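Side-chain contacts in Vv2_1132 (Vibrio vulnificus CMCP6, PDB 5Y9S), which probably regulates transcription as a tetrameric LysR-type regulator, pairing a DNA-binding helix-turn-helix domain with a ligand-binding-type regulatory domain: residues I103-T108 against N112-L117; L153-N158 against D295-E300; I200-Y205 against K213-V218; S237-A242 against M253-E258. All coordinates share one frame; numbering follows the deposited sequence.

Overall arrangement
All four contacts lie in the LysR substrate-binding domain. Contacts 1, 2 and 3 reach one mixed sheet; in contacts 1 and 2 the strands 100-105 and 153-157 are neighbours and exchange backbone hydrogen bonds, while helices 114-120 and 292-300 pack against them. Contacts 3 and 4 lie about 15 Å apart between centres and are joined by packing of Tyr-205 and Leu-203 against Leu-238. Contact 2 is wholly buried and apolar, with aromatic rings; contact 4 packs aliphatic methyls and contact 1 methyls and a cysteine sulfur; both also reach the second subunit, and a salt bridge between Lys-116 and Glu-257 connects them. Contact 3 has a hydrogen bond from a buried tyrosine to a partly exposed glutamate.

Contact 1 of 4, residues I103-T108 against N112-L117; sequences IVCLHT and NLLPKL
After the strand that carries Ile-103 the chain passes through the short helix 107-112 and returns as helix 114-120, with the CA atoms of Cys-105 and Leu-114 9.3 Å apart. Along the short helix, the backbone N of Asn-112 gives a weak hydrogen bond to Thr-108 O, 3.5 Å long with an N-H...O angle of 159°. The apolar part of the contact rests on one methyl group: Leu-114 CD1 reaches back to the strand and touches two of its residues. It lies 3.6 Å from Cys-105 SG and 3.7 Å from Ile-103 CG2. The thiol stands between its own backbone N and carbonyl carbon (chi1 57°), which holds the sulfur beside this methyl. Ile-103 and Leu-114 point in opposite senses and meet through these gamma and delta methyls. Phe-155 and Val-132, from the two neighbouring strands, also pack on Leu-114 and continue the buried apolar layer. On the helix side, Pro-115 packs on Ser-237 of the second subunit. A strand followed by short helices that lie on the sheet before the next parallel strand, 129-134, is a beta-alpha-beta crossover, as in the periplasmic-binding-protein-like fold of LysR regulatory domains.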
loop_
_atom_site.group_PDB
_atom_site.type_symbol
_atom_site.label_atom_id
_atom_site.label_comp_id
_atom_site.label_asym_id
_atom_site.label_seq_id
_atom_site.Cartn_x
_atom_site.Cartn_y
_atom_site.Cartn_z
ATOM N N ILE D 103 17.449 -15.875 22.939
ATOM C CA ILE D 103 16.443 -16.250 23.925
ATOM C C ILE D 103 15.190 -15.431 23.664
ATOM O O ILE D 103 15.271 -14.213 23.476
ATOM C CB ILE D 103 16.953 -16.035 25.361
ATOM C CG1 ILE D 103 18.153 -16.957 25.636
ATOM C CG2 ILE D 103 15.840 -16.280 26.335
ATOM C CD1 ILE D 103 18.983 -16.582 26.842
ATOM N N VAL D 104 14.044 -16.102 23.613
ATOM C CA VAL D 104 12.742 -15.466 23.449
ATOM C C VAL D 104 11.883 -15.847 24.648
ATOM O O VAL D 104 11.999 -16.963 25.169
ATOM C CB VAL D 104 12.062 -15.896 22.129
ATOM C CG1 VAL D 104 11.844 -17.399 22.108
ATOM C CG2 VAL D 104 10.736 -15.206 21.954
ATOM N N CYS D 105 11.038 -14.921 25.093
ATOM C CA CYS D 105 10.139 -15.159 26.218
ATOM C C CYS D 105 9.165 -13.999 26.323
ATOM O O CYS D 105 9.252 -13.011 25.588
ATOM C CB CYS D 105 10.892 -15.305 27.534
ATOM S SG CYS D 105 11.916 -13.855 27.893
ATOM N N LEU D 106 8.246 -14.129 27.271
ATOM C CA LEU D 106 7.326 -13.050 27.570
ATOM C C LEU D 106 8.069 -11.923 28.275
ATOM O O LEU D 106 9.134 -12.129 28.871
ATOM C CB LEU D 106 6.174 -13.550 28.442
ATOM C CG LEU D 106 5.244 -14.533 27.731
ATOM C CD1 LEU D 106 5.753 -15.997 27.861
ATOM C CD2 LEU D 106 3.820 -14.361 28.236
ATOM N N HIS D 107 7.473 -10.724 28.213
ATOM C CA HIS D 107 8.094 -9.533 28.790
ATOM C C HIS D 107 8.387 -9.712 30.271
ATOM O O HIS D 107 9.463 -9.326 30.748
ATOM C CB HIS D 107 7.189 -8.319 28.598
ATOM C CG HIS D 107 7.275 -7.709 27.237
ATOM N ND1 HIS D 107 6.818 -8.347 26.106
ATOM C CD2 HIS D 107 7.770 -6.518 26.826
ATOM C CE1 HIS D 107 7.018 -7.571 25.055
ATOM N NE2 HIS D 107 7.595 -6.454 25.466
ATOM N N THR D 108 7.433 -10.275 31.020
ATOM C CA THR D 108 7.599 -10.377 32.466
ATOM C C THR D 108 8.802 -11.242 32.805
ATOM O O THR D 108 9.667 -10.845 33.593
ATOM C CB THR D 108 6.330 -10.940 33.110
ATOM O OG1 THR D 108 6.065 -12.247 32.585
ATOM C CG2 THR D 108 5.142 -10.047 32.798
ATOM N N ASN D 112 12.516 -10.482 35.588
ATOM C CA ASN D 112 12.613 -11.032 36.934
ATOM C C ASN D 112 12.987 -12.505 36.950
ATOM O O ASN D 112 13.217 -13.060 38.034
ATOM C CB ASN D 112 11.292 -10.819 37.681
ATOM C CG ASN D 112 10.097 -10.892 36.757
ATOM O OD1 ASN D 112 9.902 -11.897 36.062
ATOM N ND2 ASN D 112 9.298 -9.817 36.719
ATOM N N LEU D 113 13.074 -13.156 35.789
ATOM C CA LEU D 113 13.568 -14.524 35.734
ATOM C C LEU D 113 14.942 -14.605 35.083
ATOM O O LEU D 113 15.902 -15.025 35.733
ATOM C CB LEU D 113 12.579 -15.439 34.997
ATOM C CG LEU D 113 12.957 -16.923 35.078
ATOM C CD1 LEU D 113 12.710 -17.443 36.480
ATOM C CD2 LEU D 113 12.191 -17.755 34.054
ATOM N N LEU D 114 15.070 -14.193 33.820
ATOM C CA LEU D 114 16.333 -14.401 33.113
ATOM C C LEU D 114 17.527 -13.741 33.802
ATOM O O LEU D 114 18.529 -14.435 34.042
ATOM C CB LEU D 114 16.169 -13.955 31.652
ATOM C CG LEU D 114 15.142 -14.823 30.918
ATOM C CD1 LEU D 114 15.106 -14.505 29.451
ATOM C CD2 LEU D 114 15.438 -16.306 31.132
ATOM N N PRO D 115 17.502 -12.456 34.162
ATOM C CA PRO D 115 18.708 -11.873 34.780
ATOM C C PRO D 115 19.136 -12.582 36.054
ATOM O O PRO D 115 20.335 -12.795 36.275
ATOM C CB PRO D 115 18.293 -10.417 35.047
ATOM C CG PRO D 115 17.232 -10.142 34.042
ATOM C CD PRO D 115 16.474 -11.430 33.894
ATOM N N LYS D 116 18.184 -12.935 36.916
ATOM C CA LYS D 116 18.510 -13.744 38.086
ATOM C C LYS D 116 19.174 -15.046 37.665
ATOM O O LYS D 116 20.246 -15.398 38.165
ATOM C CB LYS D 116 17.246 -14.019 38.898
ATOM C CG LYS D 116 17.456 -14.877 40.124
ATOM C CD LYS D 116 17.551 -14.023 41.384
ATOM C CE LYS D 116 17.807 -14.876 42.622
ATOM N NZ LYS D 116 16.752 -15.916 42.819
ATOM N N LEU D 117 18.552 -15.768 36.728
ATOM C CA LEU D 117 19.156 -16.987 36.197
ATOM C C LEU D 117 20.558 -16.721 35.674
ATOM O O LEU D 117 21.511 -17.426 36.027
ATOM C CB LEU D 117 18.276 -17.572 35.089
ATOM C CG LEU D 117 17.397 -18.730 35.539
ATOM C CD1 LEU D 117 18.260 -19.821 36.135
ATOM C CD2 LEU D 117 16.381 -18.252 36.561
#

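Contact 2 of 4, residues L153-N158 against D295-E300; sequences LLFTYN and DQFWQE
Leu-153 projects from the strand as a two-pronged bump, and its methyls meet two consecutive aromatic residues of the helix, Phe-297 and Trp-298. One prong, CD1, approaches the Phe-297 ring obliquely and comes within 3.4 Å of Phe-297 CD1 and 3.7 Å of Phe-297 CE1. The other, CD2, meets the indole at its edge, near the ring plane, 3.7 Å from Trp-298 CE3. Leu-153 thus fills the hollow between the Phe-297 and Trp-298 rings. Both aromatic residues hold CG opposite their backbone N (chi1 -166° for Phe-297, 180° for Trp-298), which carries the rings out far enough to reach the leucine although the strand and helix axes are 11.5 Å apart. The axes run at only 30° to each other. Further along the strand, Phe-155 extends its ring toward the same helix; Phe-297 CE1 lies at the edge of that ring, near its plane, 4.0 Å from Phe-155 CZ. Trp-298 also makes a cation-pi contact with Arg-285, whose guanidinium forms a salt bridge to Asp-295. All four touching residues are buried and their contacts apolar, consistent with helix 292-300 being held on strand 153-157 largely by hydrophobic burial, while the charged Arg-285 meets Trp-298 from outside the two segments.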
loop_
_atom_site.group_PDB
_atom_site.type_symbol
_atom_site.label_atom_id
_atom_site.label_comp_id
_atom_site.label_asym_id
_atom_site.label_seq_id
_atom_site.Cartn_x
_atom_site.Cartn_y
_atom_site.Cartn_z
ATOM N N LEU D 153 16.481 -20.567 22.571
ATOM C CA LEU D 153 15.767 -21.002 23.764
ATOM C C LEU D 153 14.491 -20.197 23.924
ATOM O O LEU D 153 14.416 -19.027 23.542
ATOM C CB LEU D 153 16.603 -20.870 25.039
ATOM C CG LEU D 153 17.935 -21.623 25.073
ATOM C CD1 LEU D 153 18.824 -21.063 26.173
ATOM C CD2 LEU D 153 17.688 -23.102 25.278
ATOM N N LEU D 154 13.490 -20.843 24.500
ATOM C CA LEU D 154 12.226 -20.203 24.811
ATOM C C LEU D 154 11.899 -20.505 26.266
ATOM O O LEU D 154 11.885 -21.670 26.671
ATOM C CB LEU D 154 11.126 -20.702 23.871
ATOM C CG LEU D 154 9.702 -20.496 24.366
ATOM C CD1 LEU D 154 9.241 -19.042 24.140
ATOM C CD2 LEU D 154 8.752 -21.490 23.714
ATOM N N PHE D 155 11.682 -19.466 27.059
ATOM C CA PHE D 155 11.221 -19.616 28.435
ATOM C C PHE D 155 9.744 -19.269 28.486
ATOM O O PHE D 155 9.323 -18.275 27.887
ATOM C CB PHE D 155 12.012 -18.712 29.371
ATOM C CG PHE D 155 13.416 -19.148 29.563
ATOM C CD1 PHE D 155 14.391 -18.796 28.645
ATOM C CD2 PHE D 155 13.769 -19.923 30.652
ATOM C CE1 PHE D 155 15.697 -19.209 28.810
ATOM C CE2 PHE D 155 15.072 -20.343 30.827
ATOM C CZ PHE D 155 16.039 -19.992 29.906
ATOM N N THR D 156 8.956 -20.090 29.179
ATOM C CA THR D 156 7.512 -19.873 29.191
ATOM C C THR D 156 6.886 -20.584 30.382
ATOM O O THR D 156 7.471 -21.499 30.966
ATOM C CB THR D 156 6.867 -20.363 27.888
ATOM O OG1 THR D 156 5.512 -19.898 27.805
ATOM C CG2 THR D 156 6.897 -21.886 27.832
ATOM N N TYR D 157 5.691 -20.129 30.744
ATOM C CA TYR D 157 4.837 -20.835 31.694
ATOM C C TYR D 157 4.145 -22.000 30.990
ATOM O O TYR D 157 3.841 -21.930 29.793
ATOM C CB TYR D 157 3.784 -19.891 32.288
ATOM C CG TYR D 157 4.306 -18.710 33.106
ATOM C CD1 TYR D 157 4.926 -18.913 34.332
ATOM C CD2 TYR D 157 4.162 -17.399 32.653
ATOM C CE1 TYR D 157 5.403 -17.858 35.085
ATOM C CE2 TYR D 157 4.636 -16.324 33.400
ATOM C CZ TYR D 157 5.262 -16.570 34.621
ATOM O OH TYR D 157 5.743 -15.539 35.390
ATOM N N ASN D 158 3.895 -23.077 31.742
ATOM C CA ASN D 158 3.414 -24.325 31.146
ATOM C C ASN D 158 2.107 -24.104 30.393
ATOM O O ASN D 158 1.315 -23.225 30.725
ATOM C CB ASN D 158 3.211 -25.393 32.217
ATOM C CG ASN D 158 2.153 -24.997 33.224
ATOM O OD1 ASN D 158 0.973 -24.892 32.889
ATOM N ND2 ASN D 158 2.571 -24.760 34.466
ATOM N N ASP D 295 24.251 -25.460 24.301
ATOM C CA ASP D 295 24.408 -26.564 25.245
ATOM C C ASP D 295 25.013 -26.083 26.559
ATOM O O ASP D 295 24.500 -26.399 27.639
ATOM C CB ASP D 295 25.252 -27.675 24.626
ATOM C CG ASP D 295 24.399 -28.800 24.065
ATOM O OD1 ASP D 295 23.616 -29.397 24.850
ATOM O OD2 ASP D 295 24.495 -29.066 22.842
ATOM N N GLN D 296 26.087 -25.292 26.494
ATOM C CA GLN D 296 26.677 -24.797 27.736
ATOM C C GLN D 296 25.632 -24.083 28.580
ATOM O O GLN D 296 25.586 -24.254 29.803
ATOM C CB GLN D 296 27.850 -23.864 27.444
ATOM C CG GLN D 296 29.108 -24.552 26.955
ATOM C CD GLN D 296 30.175 -23.554 26.541
ATOM O OE1 GLN D 296 29.909 -22.358 26.437
ATOM N NE2 GLN D 296 31.386 -24.040 26.304
ATOM N N PHE D 297 24.762 -23.300 27.933
ATOM C CA PHE D 297 23.672 -22.648 28.650
ATOM C C PHE D 297 22.691 -23.668 29.208
ATOM O O PHE D 297 22.323 -23.613 30.388
ATOM C CB PHE D 297 22.942 -21.675 27.727
ATOM C CG PHE D 297 22.041 -20.719 28.455
ATOM C CD1 PHE D 297 20.816 -21.136 28.947
ATOM C CD2 PHE D 297 22.426 -19.402 28.660
ATOM C CE1 PHE D 297 19.990 -20.260 29.619
ATOM C CE2 PHE D 297 21.601 -18.522 29.332
ATOM C CZ PHE D 297 20.385 -18.956 29.813
ATOM N N TRP D 298 22.240 -24.596 28.360
ATOM C CA TRP D 298 21.220 -25.555 28.777
ATOM C C TRP D 298 21.723 -26.443 29.910
ATOM O O TRP D 298 21.018 -26.650 30.906
ATOM C CB TRP D 298 20.784 -26.389 27.575
ATOM C CG TRP D 298 19.756 -27.408 27.876
ATOM C CD1 TRP D 298 19.958 -28.639 28.430
ATOM C CD2 TRP D 298 18.346 -27.304 27.634
ATOM N NE1 TRP D 298 18.763 -29.306 28.549
ATOM C CE2 TRP D 298 17.757 -28.508 28.069
ATOM C CE3 TRP D 298 17.526 -26.311 27.089
ATOM C CZ2 TRP D 298 16.380 -28.746 27.978
ATOM C CZ3 TRP D 298 16.158 -26.548 26.996
ATOM C CH2 TRP D 298 15.600 -27.755 27.443
ATOM N N GLN D 299 22.950 -26.958 29.790
ATOM C CA GLN D 299 23.494 -27.837 30.820
ATOM C C GLN D 299 23.661 -27.124 32.152
ATOM O O GLN D 299 23.819 -27.786 33.181
ATOM C CB GLN D 299 24.835 -28.424 30.368
ATOM C CG GLN D 299 24.740 -29.862 29.861
ATOM C CD GLN D 299 24.391 -29.963 28.377
ATOM O OE1 GLN D 299 24.450 -28.982 27.640
ATOM N NE2 GLN D 299 24.022 -31.160 27.937
ATOM N N GLU D 300 23.620 -25.796 32.164
ATOM C CA GLU D 300 23.774 -25.081 33.421
ATOM C C GLU D 300 22.451 -24.922 34.179
ATOM O O GLU D 300 22.460 -24.863 35.416
ATOM C CB GLU D 300 24.433 -23.721 33.156
ATOM C CG GLU D 300 25.419 -23.286 34.240
ATOM C CD GLU D 300 24.730 -23.018 35.556
ATOM O OE1 GLU D 300 23.705 -22.303 35.549
ATOM O OE2 GLU D 300 25.200 -23.522 36.593
#

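Contact 3 of 4, residues I200-Y205 against K213-V218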
loop_
_atom_site.group_PDB
_atom_site.type_symbol
_atom_site.label_atom_id
_atom_site.label_comp_id
_atom_site.label_asym_id
_atom_site.label_seq_id
_atom_site.Cartn_x
_atom_site.Cartn_y
_atom_site.Cartn_z
ATOM N N ILE D 200 -12.664 -6.294 48.643
ATOM C CA ILE D 200 -11.220 -6.072 48.600
ATOM C C ILE D 200 -10.855 -5.562 47.217
ATOM O O ILE D 200 -11.219 -6.200 46.222
ATOM C CB ILE D 200 -10.439 -7.359 48.907
ATOM C CG1 ILE D 200 -11.192 -8.205 49.935
ATOM C CG2 ILE D 200 -9.048 -7.010 49.362
ATOM C CD1 ILE D 200 -10.575 -9.563 50.178
ATOM N N PRO D 201 -10.135 -4.451 47.108
ATOM C CA PRO D 201 -9.654 -4.023 45.795
ATOM C C PRO D 201 -8.696 -5.061 45.234
ATOM O O PRO D 201 -7.833 -5.587 45.942
ATOM C CB PRO D 201 -8.948 -2.692 46.083
ATOM C CG PRO D 201 -9.343 -2.317 47.487
ATOM C CD PRO D 201 -9.622 -3.600 48.190
ATOM N N TYR D 202 -8.863 -5.361 43.950
ATOM C CA TYR D 202 -8.197 -6.486 43.313
ATOM C C TYR D 202 -7.370 -5.965 42.151
ATOM O O TYR D 202 -7.909 -5.301 41.259
ATOM C CB TYR D 202 -9.230 -7.514 42.846
ATOM C CG TYR D 202 -8.674 -8.626 41.985
ATOM C CD1 TYR D 202 -7.460 -9.239 42.285
ATOM C CD2 TYR D 202 -9.377 -9.078 40.882
ATOM C CE1 TYR D 202 -6.954 -10.266 41.495
ATOM C CE2 TYR D 202 -8.887 -10.111 40.092
ATOM C CZ TYR D 202 -7.676 -10.693 40.401
ATOM O OH TYR D 202 -7.198 -11.706 39.602
ATOM N N LEU D 203 -6.061 -6.254 42.169
ATOM C CA LEU D 203 -5.135 -5.868 41.100
ATOM C C LEU D 203 -4.885 -7.101 40.232
ATOM O O LEU D 203 -4.197 -8.032 40.658
ATOM C CB LEU D 203 -3.823 -5.329 41.671
ATOM C CG LEU D 203 -3.886 -4.417 42.899
ATOM C CD1 LEU D 203 -2.581 -4.500 43.712
ATOM C CD2 LEU D 203 -4.153 -2.986 42.477
ATOM N N SER D 204 -5.428 -7.098 39.019
ATOM C CA SER D 204 -5.633 -8.315 38.244
ATOM C C SER D 204 -4.835 -8.305 36.943
ATOM O O SER D 204 -4.325 -7.272 36.491
ATOM C CB SER D 204 -7.112 -8.490 37.909
ATOM O OG SER D 204 -7.496 -7.522 36.952
ATOM N N TYR D 205 -4.760 -9.479 36.318
ATOM C CA TYR D 205 -4.107 -9.617 35.024
ATOM C C TYR D 205 -5.118 -9.450 33.900
ATOM O O TYR D 205 -6.302 -9.757 34.051
ATOM C CB TYR D 205 -3.442 -10.975 34.895
ATOM C CG TYR D 205 -2.237 -11.194 35.783
ATOM C CD1 TYR D 205 -0.972 -10.858 35.346
ATOM C CD2 TYR D 205 -2.365 -11.810 37.031
ATOM C CE1 TYR D 205 0.147 -11.085 36.127
ATOM C CE2 TYR D 205 -1.265 -12.038 37.820
ATOM C CZ TYR D 205 -0.010 -11.677 37.364
ATOM O OH TYR D 205 1.094 -11.899 38.147
ATOM N N LYS D 213 -5.424 -16.886 33.011
ATOM C CA LYS D 213 -6.031 -18.183 32.777
ATOM C C LYS D 213 -5.694 -19.174 33.874
ATOM O O LYS D 213 -6.349 -20.216 33.971
ATOM C CB LYS D 213 -5.580 -18.705 31.417
ATOM C CG LYS D 213 -5.899 -17.729 30.291
ATOM C CD LYS D 213 -5.041 -17.994 29.072
ATOM C CE LYS D 213 -5.480 -17.114 27.928
ATOM N NZ LYS D 213 -6.930 -16.807 28.052
ATOM N N VAL D 214 -4.702 -18.864 34.708
ATOM C CA VAL D 214 -4.306 -19.717 35.823
ATOM C C VAL D 214 -4.937 -19.202 37.115
ATOM O O VAL D 214 -5.363 -19.984 37.977
ATOM C CB VAL D 214 -2.769 -19.781 35.913
ATOM C CG1 VAL D 214 -2.292 -20.028 37.320
ATOM C CG2 VAL D 214 -2.284 -20.877 35.036
ATOM N N VAL D 215 -5.042 -17.885 37.240
ATOM C CA VAL D 215 -5.494 -17.282 38.486
ATOM C C VAL D 215 -7.011 -17.241 38.567
ATOM O O VAL D 215 -7.599 -17.589 39.595
ATOM C CB VAL D 215 -4.868 -15.878 38.639
ATOM C CG1 VAL D 215 -5.595 -15.086 39.714
ATOM C CG2 VAL D 215 -3.388 -16.001 38.961
ATOM N N GLU D 216 -7.676 -16.832 37.498
ATOM C CA GLU D 216 -9.111 -16.582 37.614
ATOM C C GLU D 216 -9.932 -17.850 37.837
ATOM O O GLU D 216 -10.947 -17.797 38.550
ATOM C CB GLU D 216 -9.618 -15.820 36.390
ATOM C CG GLU D 216 -9.076 -14.394 36.331
ATOM C CD GLU D 216 -9.757 -13.455 37.309
ATOM O OE1 GLU D 216 -10.601 -13.915 38.113
ATOM O OE2 GLU D 216 -9.452 -12.244 37.272
ATOM N N PRO D 217 -9.551 -19.001 37.265
ATOM C CA PRO D 217 -10.255 -20.238 37.650
ATOM C C PRO D 217 -10.248 -20.472 39.151
ATOM O O PRO D 217 -11.308 -20.724 39.741
ATOM C CB PRO D 217 -9.486 -21.323 36.886
ATOM C CG PRO D 217 -8.998 -20.634 35.673
ATOM C CD PRO D 217 -8.645 -19.236 36.121
ATOM N N VAL D 218 -9.083 -20.361 39.798
ATOM C CA VAL D 218 -9.046 -20.546 41.247
ATOM C C VAL D 218 -9.772 -19.412 41.968
ATOM O O VAL D 218 -10.389 -19.632 43.013
ATOM C CB VAL D 218 -7.595 -20.675 41.742
ATOM C CG1 VAL D 218 -7.575 -20.892 43.246
ATOM C CG2 VAL D 218 -6.884 -21.811 41.035
#
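Tyr-202 and Glu-216 meet through a single hydrogen bond, with the phenol as donor: Tyr-202 OH lies 3.3 Å from Glu-216 OE2. The hydroxyl comes from above the carboxylate, 71° out of its plane, and the ring and carboxylate planes are turned 81° apart. The acceptor sits at the edge of the tyrosine ring, near its plane, and Glu-216 OE2 is also 3.6 Å from Tyr-202 CE2. Val-215 supplies the apolar neighbour, its CG1 lying 3.7 Å from Tyr-202 OH. Glu-216 gets there by a bend in the middle of its side chain, which brings the carboxylate back toward the strand. These residues join the first strand and the helix of a beta-alpha-beta unit made of strand 199-205, helix 210-220 and strand 225-232; the strand and helix segments run at 133°, with axes 9.1 Å apart at their closest. Within the strand, Ser-204 CB rests over one face of the Tyr-202 ring, 3.2 Å above its plane and offset toward the rim, and Ser-204 OG is in turn bonded weakly to Phe-230 O. Further out, Leu-226 and Trp-250 of the flanking strands pack on Tyr-202. Ile-277 lies against Val-215, and Lys-213 of the helix packs on Asp-57 of the third subunit.

Contact 4 of 4, residues S237-A242 against M253-E258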
loop_
_atom_site.group_PDB
_atom_site.type_symbol
_atom_site.label_atom_id
_atom_site.label_comp_id
_atom_site.label_asym_id
_atom_site.label_seq_id
_atom_site.Cartn_x
_atom_site.Cartn_y
_atom_site.Cartn_z
ATOM N N SER D 237 4.106 -4.538 37.462
ATOM C CA SER D 237 3.230 -3.400 37.735
ATOM C C SER D 237 2.288 -3.712 38.882
ATOM O O SER D 237 2.051 -2.852 39.737
ATOM C CB SER D 237 2.408 -3.031 36.498
ATOM O OG SER D 237 3.177 -2.257 35.626
ATOM N N LEU D 238 1.719 -4.924 38.887
ATOM C CA LEU D 238 0.924 -5.336 40.026
ATOM C C LEU D 238 1.710 -5.129 41.308
ATOM O O LEU D 238 1.194 -4.559 42.280
ATOM C CB LEU D 238 0.505 -6.796 39.889
ATOM C CG LEU D 238 -0.402 -7.043 38.695
ATOM C CD1 LEU D 238 -0.517 -8.532 38.487
ATOM C CD2 LEU D 238 -1.767 -6.400 38.873
ATOM N N VAL D 239 2.988 -5.523 41.295
ATOM C CA VAL D 239 3.808 -5.448 42.500
ATOM C C VAL D 239 3.946 -3.999 42.970
ATOM O O VAL D 239 3.749 -3.703 44.151
ATOM C CB VAL D 239 5.173 -6.116 42.255
ATOM C CG1 VAL D 239 6.185 -5.695 43.339
ATOM C CG2 VAL D 239 4.990 -7.634 42.232
ATOM N N LYS D 240 4.253 -3.068 42.052
ATOM C CA LYS D 240 4.316 -1.661 42.446
ATOM C C LYS D 240 3.006 -1.217 43.072
ATOM O O LYS D 240 2.992 -0.642 44.163
ATOM C CB LYS D 240 4.647 -0.762 41.249
ATOM C CG LYS D 240 6.078 -0.816 40.804
ATOM C CD LYS D 240 7.044 -0.556 41.945
ATOM C CE LYS D 240 8.488 -0.682 41.440
ATOM N NZ LYS D 240 9.258 0.601 41.600
ATOM N N MET D 241 1.889 -1.490 42.388
ATOM C CA MET D 241 0.571 -1.133 42.899
ATOM C C MET D 241 0.334 -1.737 44.272
ATOM O O MET D 241 -0.227 -1.083 45.162
ATOM C CB MET D 241 -0.503 -1.623 41.925
ATOM C CG MET D 241 -0.686 -0.770 40.664
ATOM S SD MET D 241 -0.658 1.009 41.000
ATOM C CE MET D 241 -2.398 1.294 41.128
ATOM N N ALA D 242 0.709 -3.005 44.454
ATOM C CA ALA D 242 0.420 -3.643 45.731
ATOM C C ALA D 242 1.238 -3.011 46.851
ATOM O O ALA D 242 0.736 -2.822 47.969
ATOM C CB ALA D 242 0.673 -5.143 45.634
ATOM N N MET D 253 5.772 -16.165 43.069
ATOM C CA MET D 253 6.764 -15.936 44.116
ATOM C C MET D 253 8.029 -15.305 43.565
ATOM O O MET D 253 8.604 -14.426 44.201
ATOM C CB MET D 253 7.130 -17.243 44.845
ATOM C CG MET D 253 6.169 -17.682 45.929
ATOM S SD MET D 253 6.269 -16.594 47.350
ATOM C CE MET D 253 7.944 -16.773 47.908
ATOM N N HIS D 254 8.485 -15.726 42.381
ATOM C CA HIS D 254 9.816 -15.292 41.959
ATOM C C HIS D 254 9.884 -13.797 41.654
ATOM O O HIS D 254 10.987 -13.240 41.561
ATOM C CB HIS D 254 10.289 -16.101 40.742
ATOM C CG HIS D 254 9.723 -15.634 39.440
ATOM N ND1 HIS D 254 8.577 -16.167 38.890
ATOM C CD2 HIS D 254 10.148 -14.681 38.580
ATOM C CE1 HIS D 254 8.324 -15.564 37.739
ATOM N NE2 HIS D 254 9.258 -14.652 37.532
ATOM N N VAL D 255 8.733 -13.134 41.521
ATOM C CA VAL D 255 8.714 -11.702 41.246
ATOM C C VAL D 255 8.818 -10.861 42.513
ATOM O O VAL D 255 9.154 -9.674 42.425
ATOM C CB VAL D 255 7.446 -11.375 40.428
ATOM C CG1 VAL D 255 7.275 -9.897 40.223
ATOM C CG2 VAL D 255 7.520 -12.069 39.074
ATOM N N ILE D 256 8.619 -11.449 43.697
ATOM C CA ILE D 256 8.523 -10.680 44.931
ATOM C C ILE D 256 9.576 -11.085 45.956
ATOM O O ILE D 256 9.436 -10.762 47.137
ATOM C CB ILE D 256 7.118 -10.802 45.547
ATOM C CG1 ILE D 256 6.770 -12.277 45.711
ATOM C CG2 ILE D 256 6.103 -10.134 44.673
ATOM C CD1 ILE D 256 5.527 -12.554 46.550
ATOM N N GLU D 257 10.612 -11.813 45.539
ATOM C CA GLU D 257 11.594 -12.318 46.498
ATOM C C GLU D 257 12.172 -11.188 47.336
ATOM O O GLU D 257 12.275 -11.306 48.562
ATOM C CB GLU D 257 12.707 -13.067 45.763
ATOM C CG GLU D 257 13.604 -13.918 46.660
ATOM C CD GLU D 257 14.853 -14.438 45.938
ATOM O OE1 GLU D 257 14.814 -14.615 44.699
ATOM O OE2 GLU D 257 15.880 -14.668 46.613
ATOM N N GLU D 258 12.514 -10.067 46.693
ATOM C CA GLU D 258 13.116 -8.931 47.383
ATOM C C GLU D 258 12.093 -8.134 48.184
ATOM O O GLU D 258 12.409 -7.658 49.279
ATOM C CB GLU D 258 13.816 -8.022 46.378
ATOM C CG GLU D 258 14.614 -6.896 47.006
ATOM C CD GLU D 258 15.540 -6.231 46.003
ATOM O OE1 GLU D 258 15.160 -5.183 45.427
ATOM O OE2 GLU D 258 16.643 -6.775 45.780
#
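Val-255, one of the two residues that meet Val-239 here, lays its other methyl, CG2, on one face of the His-254 imidazole, 3.5 Å above the ring plane and offset toward the rim. The ring's ND1 is hydrogen-bonded to Glu-180 OE1, which helps fix how the imidazole is turned. Val-239 belongs to helix 235-243, the crossover helix of a beta-alpha-beta unit that links the parallel strands 225-232 and 248-252, between which strand 199-205 is inserted in the sheet. The contact packs this helix against the chain just after the unit's second strand. Val-239 CG2 lies 3.8 Å from Val-255 CG1, the two valine side chains meeting at a slant, and also touches the gamma methyl of Ile-256. Val-255 holds CG1 opposite its backbone N (chi1 174°), and this points the methyl at the helix. Ile-256 sits at the N-cap position of helix 257-261, and its backbone N bonds to Met-253 O across the preceding turn. Helix 235-243 also meets the second subunit, where Ser-237 OG bonds to Ala-110 O of that subunit. Ile-256 turns its longer branch away from the helix and leaves the gamma methyl to make the contact, with Ile-256 CG2 3.7 Å from Val-239 CG2.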